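PDB 3C26: putative acetyltransferase Ta0821 from Thermoplasma acidophilum DSM 1728, which belongs to the GNAT acetyltransferase family and probably transfers an acyl group to an acceptor molecule. Local coordinates for residues T23-T26 / Y32-L35; N25-G30 / Y125-P130; D47-V52 / G89-P94; R133-L138 / T260-R265. One frame throughout, in Å; residues are numbered along the deposited sequence.

Contact 1 of 4, residues T23-T26 / Y32-L35; sequences TSNT and YTDL
N25 and T33 carry this contact, and their side chains cross at about a right angle. CG of N25 lies anti to its own backbone N (chi1 -170°), which holds the carboxamide against the first turn of helix 31-40. N25 ND2 donates to T33 O at 3.0 Å, with an N-H...O angle of 146°. The acceptor lies near the carboxamide plane, and the donor is slightly tilted from the carbonyl plane of T33. The other branch, N25 OD1, comes up against the methyl: it is 3.2 Å from T33 CG2, close for such a pair. T33 is twisted off a staggered rotamer (chi1 25°), which suggests some strain. N25 OD1 also takes a weak bond from W27 N, much as in an Asx turn. Both arms of the buried amide therefore have polar partners. T33 OG1 instead bonds G30 N, half of a capping box at the start of the helix. T33 O also accepts weakly from S37 OG. The amide thus pins the loop after helix 16-19 to the side of helix 31-40, where N25 also touches Y36 and S37. T23 pairs through its backbone with V92 of strand 85-92, and Y32 stacks on Y32 of the second subunit.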
# COMPACT_ATOMS: atom_id res chain seq x y z
N THR A 23 1.71 18.58 9.79
CA THR A 23 1.81 17.35 8.98
C THR A 23 0.68 17.23 7.95
O THR A 23 -0.39 17.80 8.09
CB THR A 23 1.76 16.04 9.83
OG1 THR A 23 0.50 15.92 10.49
CG2 THR A 23 2.89 16.02 10.92
N SER A 24 0.98 16.46 6.91
CA SER A 24 0.00 16.10 5.88
C SER A 24 -1.06 15.13 6.39
O SER A 24 -2.08 14.91 5.73
CB SER A 24 0.70 15.43 4.69
OG SER A 24 1.29 14.23 5.08
N ASN A 25 -0.82 14.57 7.56
CA ASN A 25 -1.73 13.59 8.21
C ASN A 25 -2.91 14.35 8.78
O ASN A 25 -2.86 14.95 9.84
CB ASN A 25 -0.97 12.80 9.29
CG ASN A 25 -1.75 11.59 9.86
OD1 ASN A 25 -2.96 11.52 9.81
ND2 ASN A 25 -1.01 10.65 10.43
N THR A 26 -4.00 14.31 8.04
CA THR A 26 -5.20 15.05 8.39
C THR A 26 -6.33 14.12 8.86
O THR A 26 -7.46 14.54 9.09
CB THR A 26 -5.76 15.78 7.18
OG1 THR A 26 -6.06 14.80 6.19
CG2 THR A 26 -4.75 16.81 6.64
N TYR A 32 -6.33 5.09 12.44
CA TYR A 32 -6.08 5.56 11.11
C TYR A 32 -4.91 6.55 11.10
O TYR A 32 -4.24 6.65 10.10
CB TYR A 32 -7.38 6.05 10.46
CG TYR A 32 -8.39 4.94 10.44
CD1 TYR A 32 -8.12 3.75 9.79
CD2 TYR A 32 -9.62 5.05 11.10
CE1 TYR A 32 -9.04 2.70 9.77
CE2 TYR A 32 -10.55 4.01 11.10
CZ TYR A 32 -10.26 2.83 10.43
OH TYR A 32 -11.18 1.78 10.42
N THR A 33 -4.61 7.26 12.19
CA THR A 33 -3.48 8.19 12.07
C THR A 33 -2.20 7.39 11.93
O THR A 33 -1.28 7.81 11.23
CB THR A 33 -3.38 9.33 13.17
OG1 THR A 33 -4.03 8.93 14.35
CG2 THR A 33 -4.06 10.62 12.69
N ASP A 34 -2.16 6.24 12.59
CA ASP A 34 -0.99 5.36 12.52
C ASP A 34 -0.90 4.74 11.13
O ASP A 34 0.16 4.59 10.57
CB ASP A 34 -1.04 4.25 13.58
CG ASP A 34 -0.69 4.75 14.99
OD1 ASP A 34 -0.18 5.89 15.12
OD2 ASP A 34 -0.89 3.99 15.96
N LEU A 35 -2.03 4.36 10.61
CA LEU A 35 -2.12 3.87 9.22
C LEU A 35 -1.66 4.95 8.19
O LEU A 35 -0.93 4.63 7.24
CB LEU A 35 -3.50 3.32 8.90
CG LEU A 35 -3.69 2.83 7.46
CD1 LEU A 35 -2.57 1.86 7.01
CD2 LEU A 35 -5.10 2.27 7.30

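Contact 2 of 4, residues N25-G30 / Y125-P130; sequences NTWKVG and YSWNEP. With EDO (1,2-ethanediol), chain H; EDO (1,2-ethanediol), chain I.
W27 reaches from its loop to the start of helix 129-138, where N128 and P130 receive its indole. From CB, the ring is set with CG anti to the carbonyl carbon (chi1 -67°). CD1 comes first and lies 3.9 Å from P130 CG. NE1 follows and donates to N128 OD1 at 2.9 Å, with an N-H...O angle of 148°. The oxygen lies almost exactly in the indole plane, but the N-H comes to it from well out of the carbonyl plane of N128. P130 covers one face, its CG 3.8 Å from the centroid of the five-membered ring of W27, a CH-pi contact. CE2 lies by P130 CD, and on the other branch CE3 touches Y32 O. Further out, W27 CZ2 is 3.7 Å from P130 CD and 4.0 Å from W127 CZ3, at the W127 ring edge. At the tip, W27 CH2 is 4.0 Å from W127 O.

Y36 meets both tryptophans edge to face. L35 of the second subunit also packs on both, so the indoles also belong to the dimer interface.

N128 is the N-cap residue of helix 129-138, and its OD1 also takes a weak bond from S131 N. Its ND2 donates to a water at 3.0 Å, and that water also bonds T26 OG1. One side chain therefore satisfies the buried indole N-H, caps the helix and reaches the loop through water. The polar bond fixes the rotation of the indole, while the proline supplies an apolar cover for its face.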
# COMPACT_ATOMS: atom_id res chain seq x y z
N ASN A 25 -0.82 14.57 7.56
CA ASN A 25 -1.73 13.59 8.21
C ASN A 25 -2.91 14.35 8.78
O ASN A 25 -2.86 14.95 9.84
CB ASN A 25 -0.97 12.80 9.29
CG ASN A 25 -1.75 11.59 9.86
OD1 ASN A 25 -2.96 11.52 9.81
ND2 ASN A 25 -1.01 10.65 10.43
N THR A 26 -4.00 14.31 8.04
CA THR A 26 -5.20 15.05 8.39
C THR A 26 -6.33 14.12 8.86
O THR A 26 -7.46 14.54 9.09
CB THR A 26 -5.76 15.78 7.18
OG1 THR A 26 -6.06 14.80 6.19
CG2 THR A 26 -4.75 16.81 6.64
N TRP A 27 -5.97 12.87 9.03
CA TRP A 27 -6.92 11.82 9.40
C TRP A 27 -7.31 11.84 10.89
O TRP A 27 -6.60 12.38 11.74
CB TRP A 27 -6.36 10.43 9.02
CG TRP A 27 -6.22 10.19 7.54
CD1 TRP A 27 -6.24 11.12 6.54
CD2 TRP A 27 -5.92 8.93 6.92
NE1 TRP A 27 -6.04 10.50 5.30
CE2 TRP A 27 -5.82 9.16 5.52
CE3 TRP A 27 -5.75 7.62 7.40
CZ2 TRP A 27 -5.58 8.14 4.61
CZ3 TRP A 27 -5.50 6.59 6.46
CH2 TRP A 27 -5.42 6.87 5.11
N LYS A 28 -8.48 11.25 11.14
CA LYS A 28 -9.05 11.03 12.50
C LYS A 28 -8.02 10.38 13.40
O LYS A 28 -7.46 9.33 13.08
CB LYS A 28 -10.30 10.12 12.46
N VAL A 29 -7.80 11.00 14.56
CA VAL A 29 -6.80 10.52 15.52
C VAL A 29 -7.22 9.14 16.04
O VAL A 29 -8.37 8.92 16.34
CB VAL A 29 -6.54 11.54 16.70
CG1 VAL A 29 -5.65 10.92 17.78
CG2 VAL A 29 -5.90 12.85 16.16
N GLY A 30 -6.25 8.22 16.12
CA GLY A 30 -6.50 6.81 16.50
C GLY A 30 -5.79 5.84 15.57
O GLY A 30 -4.65 6.07 15.17
N TYR A 125 -2.36 10.91 -3.32
CA TYR A 125 -2.05 9.48 -3.30
C TYR A 125 -3.32 8.66 -3.45
O TYR A 125 -4.36 9.01 -2.92
CB TYR A 125 -1.38 9.06 -2.01
CG TYR A 125 0.08 9.43 -1.84
CD1 TYR A 125 1.05 8.87 -2.67
CD2 TYR A 125 0.49 10.24 -0.81
CE1 TYR A 125 2.35 9.16 -2.51
CE2 TYR A 125 1.83 10.50 -0.61
CZ TYR A 125 2.75 9.99 -1.47
OH TYR A 125 4.10 10.23 -1.25
N SER A 126 -3.22 7.57 -4.20
CA SER A 126 -4.35 6.66 -4.51
C SER A 126 -4.96 6.05 -3.23
O SER A 126 -6.12 5.66 -3.21
CB SER A 126 -3.88 5.51 -5.39
OG SER A 126 -2.79 4.80 -4.78
N TRP A 127 -4.17 5.97 -2.16
CA TRP A 127 -4.66 5.40 -0.86
C TRP A 127 -5.26 6.45 0.08
O TRP A 127 -5.79 6.14 1.15
CB TRP A 127 -3.52 4.68 -0.12
CG TRP A 127 -2.24 5.50 0.02
CD1 TRP A 127 -1.09 5.31 -0.71
CD2 TRP A 127 -1.94 6.53 0.96
NE1 TRP A 127 -0.14 6.20 -0.33
CE2 TRP A 127 -0.62 6.94 0.71
CE3 TRP A 127 -2.68 7.16 1.97
CZ2 TRP A 127 0.00 7.97 1.45
CZ3 TRP A 127 -2.05 8.18 2.72
CH2 TRP A 127 -0.74 8.57 2.45
N ASN A 128 -5.14 7.72 -0.30
CA ASN A 128 -5.55 8.81 0.60
C ASN A 128 -7.01 9.14 0.38
O ASN A 128 -7.37 10.16 -0.18
CB ASN A 128 -4.65 10.04 0.47
CG ASN A 128 -4.89 11.02 1.57
OD1 ASN A 128 -5.78 10.82 2.39
ND2 ASN A 128 -4.07 12.09 1.64
N GLU A 129 -7.83 8.23 0.86
CA GLU A 129 -9.24 8.24 0.60
C GLU A 129 -9.93 9.52 1.08
O GLU A 129 -10.76 10.05 0.37
CB GLU A 129 -9.92 7.02 1.19
CG GLU A 129 -11.31 6.80 0.65
CD GLU A 129 -11.35 6.38 -0.84
OE1 GLU A 129 -10.34 5.95 -1.41
OE2 GLU A 129 -12.44 6.47 -1.44
N PRO A 130 -9.63 10.00 2.32
CA PRO A 130 -10.25 11.25 2.78
C PRO A 130 -9.90 12.44 1.88
O PRO A 130 -10.74 13.27 1.57
CB PRO A 130 -9.65 11.41 4.18
CG PRO A 130 -9.44 10.00 4.63
CD PRO A 130 -8.91 9.32 3.42
C1 EDO H . -3.79 0.92 -2.35
O1 EDO H . -2.47 1.23 -1.87
C2 EDO H . -4.50 2.19 -2.76
O2 EDO H . -3.83 2.57 -3.94
C1 EDO I . -11.96 8.62 -5.21
O1 EDO I . -12.18 8.39 -3.81
C2 EDO I . -13.27 8.90 -5.92
O2 EDO I . -13.84 10.07 -5.34
O HOH W 1 -3.86 14.05 3.94

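Contact 3 of 4, residues D47-V52 / G89-P94; sequences DYVDKV and GLRVHP. With NO3 (nitrate ion), chain B.
R91 and D50 meet because of how their torsions run. R91 CG is anti to its carbonyl carbon (chi1 -68°), and the chain is extended from CG to NE, so the guanidinium reaches helix 45-58. D50 CG takes the same kind of position (chi1 -80°), which brings its carboxylate back towards the strand although CB points away from it. The result is an end-on salt bridge in which NH1 and NH2 both bond to the same carboxylate oxygen. R91 NH1 lies 2.7 Å from D50 OD1 and meets it nearly in line with the C-O bond. R91 NH2 is 3.0 Å from the same D50 OD1 and comes from above the carboxylate plane. The two flat groups stand almost perpendicular, 84° apart.

V49 lays its methyl CG1 over one face of the guanidinium, 3.3 Å above the plane and off towards its rim. The same methyl is 4.1 Å from G89 CA. A nitrate, probably from the crystallisation liquor, takes another edge: R91 NE is 2.8 Å from its O1, and R91 NH2 is 2.9 Å from its O2. NH2 thus serves both anions, and in the crystal the arginine charge is probably offset by both. D46 adds a long, weak ion pair.

The helix and strand axes run nearly at right angles, 9.9 Å apart at closest. Strand 85-92 lies between strands 70-79 and 119-125. L90 and V92 touch helix 101-113, while R91 reaches the other way to helix 45-58. This matches the GNAT fold, with helices on both faces of the central sheet.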
# COMPACT_ATOMS: atom_id res chain seq x y z
N ASP A 47 8.55 13.94 1.97
CA ASP A 47 9.95 14.28 2.12
C ASP A 47 10.29 15.45 1.22
O ASP A 47 11.17 16.26 1.53
CB ASP A 47 10.86 13.12 1.73
CG ASP A 47 10.66 11.87 2.60
OD1 ASP A 47 10.80 11.93 3.83
OD2 ASP A 47 10.33 10.85 2.02
N TYR A 48 9.64 15.49 0.05
CA TYR A 48 9.80 16.59 -0.89
C TYR A 48 9.34 17.87 -0.22
O TYR A 48 10.05 18.84 -0.12
CB TYR A 48 8.98 16.40 -2.19
CG TYR A 48 9.01 17.68 -3.06
CD1 TYR A 48 10.17 18.09 -3.71
CD2 TYR A 48 7.89 18.48 -3.21
CE1 TYR A 48 10.22 19.24 -4.48
CE2 TYR A 48 7.91 19.62 -3.98
CZ TYR A 48 9.07 20.01 -4.61
OH TYR A 48 9.07 21.15 -5.38
N VAL A 49 8.08 17.89 0.18
CA VAL A 49 7.50 19.09 0.79
C VAL A 49 8.32 19.50 2.05
O VAL A 49 8.52 20.69 2.33
CB VAL A 49 5.98 18.89 1.10
CG1 VAL A 49 5.41 20.14 1.86
CG2 VAL A 49 5.11 18.59 -0.19
N ASP A 50 8.83 18.52 2.79
CA ASP A 50 9.57 18.85 4.00
C ASP A 50 10.80 19.66 3.57
O ASP A 50 11.25 20.56 4.25
CB ASP A 50 10.12 17.62 4.71
CG ASP A 50 9.13 16.90 5.55
OD1 ASP A 50 8.01 17.40 5.81
OD2 ASP A 50 9.55 15.83 6.01
N LYS A 51 11.31 19.31 2.40
CA LYS A 51 12.56 19.90 1.94
C LYS A 51 12.40 21.32 1.44
O LYS A 51 13.27 22.15 1.62
CB LYS A 51 13.17 18.99 0.85
CG LYS A 51 14.36 19.57 0.09
CD LYS A 51 14.84 18.58 -1.03
CE LYS A 51 13.94 18.57 -2.27
NZ LYS A 51 14.40 17.54 -3.26
N VAL A 52 11.26 21.63 0.82
CA VAL A 52 11.08 22.93 0.13
C VAL A 52 10.09 23.93 0.79
O VAL A 52 10.00 25.08 0.41
CB VAL A 52 10.61 22.70 -1.33
CG1 VAL A 52 11.67 22.03 -2.14
CG2 VAL A 52 9.34 21.90 -1.37
N GLY A 89 1.04 20.78 -0.66
CA GLY A 89 1.62 21.12 0.61
C GLY A 89 0.55 21.41 1.65
O GLY A 89 0.73 22.23 2.52
N LEU A 90 -0.60 20.75 1.51
CA LEU A 90 -1.71 20.86 2.51
C LEU A 90 -1.34 20.15 3.82
O LEU A 90 -1.24 18.92 3.92
CB LEU A 90 -3.07 20.37 1.94
CG LEU A 90 -4.33 20.94 2.64
CD1 LEU A 90 -5.62 20.62 1.82
CD2 LEU A 90 -4.50 20.44 4.11
N ARG A 91 -1.13 20.98 4.84
CA ARG A 91 -0.71 20.53 6.18
C ARG A 91 -1.46 21.25 7.26
O ARG A 91 -1.90 22.38 7.11
CB ARG A 91 0.80 20.69 6.36
CG ARG A 91 1.56 19.74 5.45
CD ARG A 91 3.07 19.81 5.65
NE ARG A 91 3.76 18.83 4.82
CZ ARG A 91 5.03 18.47 4.96
NH1 ARG A 91 5.80 19.02 5.89
NH2 ARG A 91 5.53 17.51 4.21
N VAL A 92 -1.65 20.54 8.36
CA VAL A 92 -2.34 21.05 9.52
C VAL A 92 -1.49 20.77 10.78
O VAL A 92 -0.68 19.80 10.88
CB VAL A 92 -3.77 20.44 9.68
CG1 VAL A 92 -4.62 20.61 8.34
CG2 VAL A 92 -3.71 18.96 10.12
N HIS A 93 -1.68 21.67 11.73
CA HIS A 93 -1.11 21.49 13.04
C HIS A 93 -1.69 20.17 13.60
O HIS A 93 -2.84 19.86 13.41
CB HIS A 93 -1.48 22.66 13.94
CG HIS A 93 -0.97 22.47 15.34
ND1 HIS A 93 -1.66 21.73 16.28
CD2 HIS A 93 0.19 22.83 15.92
CE1 HIS A 93 -0.96 21.71 17.41
NE2 HIS A 93 0.17 22.37 17.21
N PRO A 94 -0.88 19.39 14.32
CA PRO A 94 -1.34 18.04 14.68
C PRO A 94 -2.54 17.97 15.61
O PRO A 94 -3.27 16.98 15.61
CB PRO A 94 -0.11 17.42 15.31
CG PRO A 94 0.99 18.21 14.84
CD PRO A 94 0.52 19.59 14.69
N NO3 B . 2.70 16.96 1.90
O1 NO3 B . 2.35 18.11 2.55
O2 NO3 B . 3.60 16.12 2.47
O3 NO3 B . 2.10 16.62 0.73

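Contact 4 of 4, residues R133-L138 / T260-R265; sequences RLVHRL and TVWEYR
The indole of W262 meets V135 over one face: V135 CG2 stands 3.6 Å above the ring plane, displaced towards the rim. Its nearest ring atom is W262 CD2, and the centroid of the five-membered ring lies 3.9 Å from CG2, a CH-pi contact. The valine torsion explains this. Its CG2 sits between the backbone N and the carbonyl carbon, which places it over the indole face. At the edge, in the indole plane, lies T260 OG1. W262 NE1 gives it a weak hydrogen bond of 3.0 Å, and the same hydroxyl is bonded to V124 O. This weak bond to T260, two residues earlier on the same strand, probably helps to fix the rotation of the indole.

H136 flanks the six-membered ring. H136 CB is 4.1 Å from W262 CZ3, which lies near the plane of the imidazole and at its edge. The third flat group is Y264. Its ring turns an edge to the backbone of L138, with Y264 CE2 3.4 Å from L138 O and the oxygen in the ring plane. F140 also meets that ring, and I110 of helix 101-113 touches it.

The contact across the two segments is almost wholly apolar. The axes are 9.3 Å apart at closest and only 23° from parallel, so the helix runs along the strand. Helix 129-138 follows strand 119-125, as the fourth helix follows the fifth strand in GNAT proteins. Strand 258-265 lies between strands 119-125 and 141-153, the place held by the seventh strand in the common GNAT fold.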
# COMPACT_ATOMS: atom_id res chain seq x y z
N ARG A 133 -11.72 12.00 -1.48
CA ARG A 133 -13.13 12.37 -1.26
C ARG A 133 -13.30 13.89 -1.19
O ARG A 133 -14.26 14.46 -1.70
CB ARG A 133 -13.67 11.73 0.02
CG ARG A 133 -13.76 10.19 -0.05
CD ARG A 133 -14.65 9.72 -1.21
NE ARG A 133 -16.05 10.09 -1.01
CZ ARG A 133 -16.92 9.47 -0.20
NH1 ARG A 133 -16.57 8.42 0.53
NH2 ARG A 133 -18.18 9.93 -0.13
N LEU A 134 -12.34 14.55 -0.58
CA LEU A 134 -12.38 16.03 -0.41
C LEU A 134 -12.29 16.71 -1.78
O LEU A 134 -13.14 17.53 -2.14
CB LEU A 134 -11.24 16.49 0.52
CG LEU A 134 -11.07 18.02 0.57
CD1 LEU A 134 -12.36 18.58 1.13
CD2 LEU A 134 -9.91 18.46 1.37
N VAL A 135 -11.29 16.31 -2.57
CA VAL A 135 -11.11 16.92 -3.90
C VAL A 135 -12.31 16.64 -4.80
O VAL A 135 -12.78 17.50 -5.54
CB VAL A 135 -9.72 16.66 -4.58
CG1 VAL A 135 -8.60 17.36 -3.78
CG2 VAL A 135 -9.41 15.15 -4.79
N HIS A 136 -12.84 15.44 -4.70
CA HIS A 136 -13.97 15.02 -5.52
C HIS A 136 -15.16 15.88 -5.15
O HIS A 136 -15.81 16.47 -5.99
CB HIS A 136 -14.32 13.55 -5.27
CG HIS A 136 -15.47 13.08 -6.09
ND1 HIS A 136 -16.78 13.09 -5.64
CD2 HIS A 136 -15.51 12.68 -7.38
CE1 HIS A 136 -17.57 12.66 -6.61
NE2 HIS A 136 -16.82 12.41 -7.67
N ARG A 137 -15.43 15.92 -3.86
CA ARG A 137 -16.56 16.70 -3.33
C ARG A 137 -16.50 18.17 -3.73
O ARG A 137 -17.52 18.83 -3.96
CB ARG A 137 -16.55 16.66 -1.82
CG ARG A 137 -17.82 17.19 -1.24
CD ARG A 137 -17.66 17.45 0.23
NE ARG A 137 -17.17 16.26 0.94
N LEU A 138 -15.27 18.66 -3.85
CA LEU A 138 -15.04 20.08 -4.20
C LEU A 138 -15.14 20.32 -5.70
O LEU A 138 -15.16 21.47 -6.16
CB LEU A 138 -13.73 20.57 -3.63
CG LEU A 138 -13.66 20.75 -2.10
CD1 LEU A 138 -12.27 21.19 -1.76
CD2 LEU A 138 -14.66 21.75 -1.54
N THR A 260 -1.90 10.30 -8.02
CA THR A 260 -2.96 10.72 -8.92
C THR A 260 -3.00 12.22 -9.03
O THR A 260 -2.65 12.93 -8.09
CB THR A 260 -4.35 10.20 -8.41
OG1 THR A 260 -4.75 10.89 -7.23
CG2 THR A 260 -4.31 8.66 -8.15
N VAL A 261 -3.42 12.66 -10.22
CA VAL A 261 -3.61 14.09 -10.56
C VAL A 261 -5.08 14.44 -10.80
O VAL A 261 -5.78 13.87 -11.64
CB VAL A 261 -2.73 14.52 -11.80
CG1 VAL A 261 -2.82 16.05 -12.07
CG2 VAL A 261 -1.32 14.06 -11.62
N TRP A 262 -5.51 15.40 -10.00
CA TRP A 262 -6.85 15.99 -10.04
C TRP A 262 -6.85 17.43 -10.56
O TRP A 262 -5.94 18.21 -10.32
CB TRP A 262 -7.47 15.91 -8.65
CG TRP A 262 -7.73 14.49 -8.23
CD1 TRP A 262 -6.78 13.55 -7.91
CD2 TRP A 262 -9.00 13.81 -8.13
NE1 TRP A 262 -7.38 12.35 -7.60
CE2 TRP A 262 -8.73 12.47 -7.73
CE3 TRP A 262 -10.33 14.20 -8.31
CZ2 TRP A 262 -9.74 11.55 -7.51
CZ3 TRP A 262 -11.34 13.27 -8.11
CH2 TRP A 262 -11.05 11.95 -7.72
N GLU A 263 -7.90 17.75 -11.31
CA GLU A 263 -8.11 19.06 -11.85
C GLU A 263 -9.53 19.60 -11.63
O GLU A 263 -10.56 18.88 -11.69
CB GLU A 263 -7.70 19.08 -13.36
CG GLU A 263 -7.82 20.41 -14.06
CD GLU A 263 -7.41 20.28 -15.54
OE1 GLU A 263 -6.22 20.04 -15.79
OE2 GLU A 263 -8.28 20.36 -16.44
N TYR A 264 -9.51 20.87 -11.30
CA TYR A 264 -10.66 21.73 -11.06
C TYR A 264 -10.69 22.83 -12.15
O TYR A 264 -9.68 23.48 -12.47
CB TYR A 264 -10.56 22.39 -9.70
CG TYR A 264 -11.71 23.34 -9.36
CD1 TYR A 264 -11.76 24.63 -9.92
CD2 TYR A 264 -12.76 22.94 -8.54
CE1 TYR A 264 -12.82 25.49 -9.61
CE2 TYR A 264 -13.80 23.78 -8.24
CZ TYR A 264 -13.83 25.06 -8.78
OH TYR A 264 -14.91 25.88 -8.49
N ARG A 265 -11.88 23.00 -12.72
CA ARG A 265 -12.11 24.05 -13.75
C ARG A 265 -13.10 25.09 -13.29
O ARG A 265 -14.18 24.75 -12.88
CB ARG A 265 -12.70 23.41 -14.99
CG ARG A 265 -11.75 22.50 -15.74
CD ARG A 265 -10.87 23.30 -16.68
NE ARG A 265 -10.78 22.71 -18.02
CZ ARG A 265 -11.22 23.29 -19.14
NH1 ARG A 265 -11.77 24.50 -19.13
NH2 ARG A 265 -11.07 22.67 -20.28

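Contacts 1 and 2 share N25 and T26, and their centres are about 6 Å apart. Both also touch the second subunit, so this part of the fold also lies at the contact between the two subunits. Contact 1 closes before contact 3 opens, and contact 3 is nested inside the loop closed by contact 2. Contact 3 meets contact 1 where T23 pairs with V92, with centres about 12 Å apart. Contact 4 comes last along the chain. It shares helix 129-138 with contact 2, and their centres lie about 15 Å apart. Contacts 3 and 4 reach the same sheet, centres about 19 Å apart, without touching. Together they tie the early loop, helices 31-40, 45-58 and 129-138, and the last strand to the GNAT core.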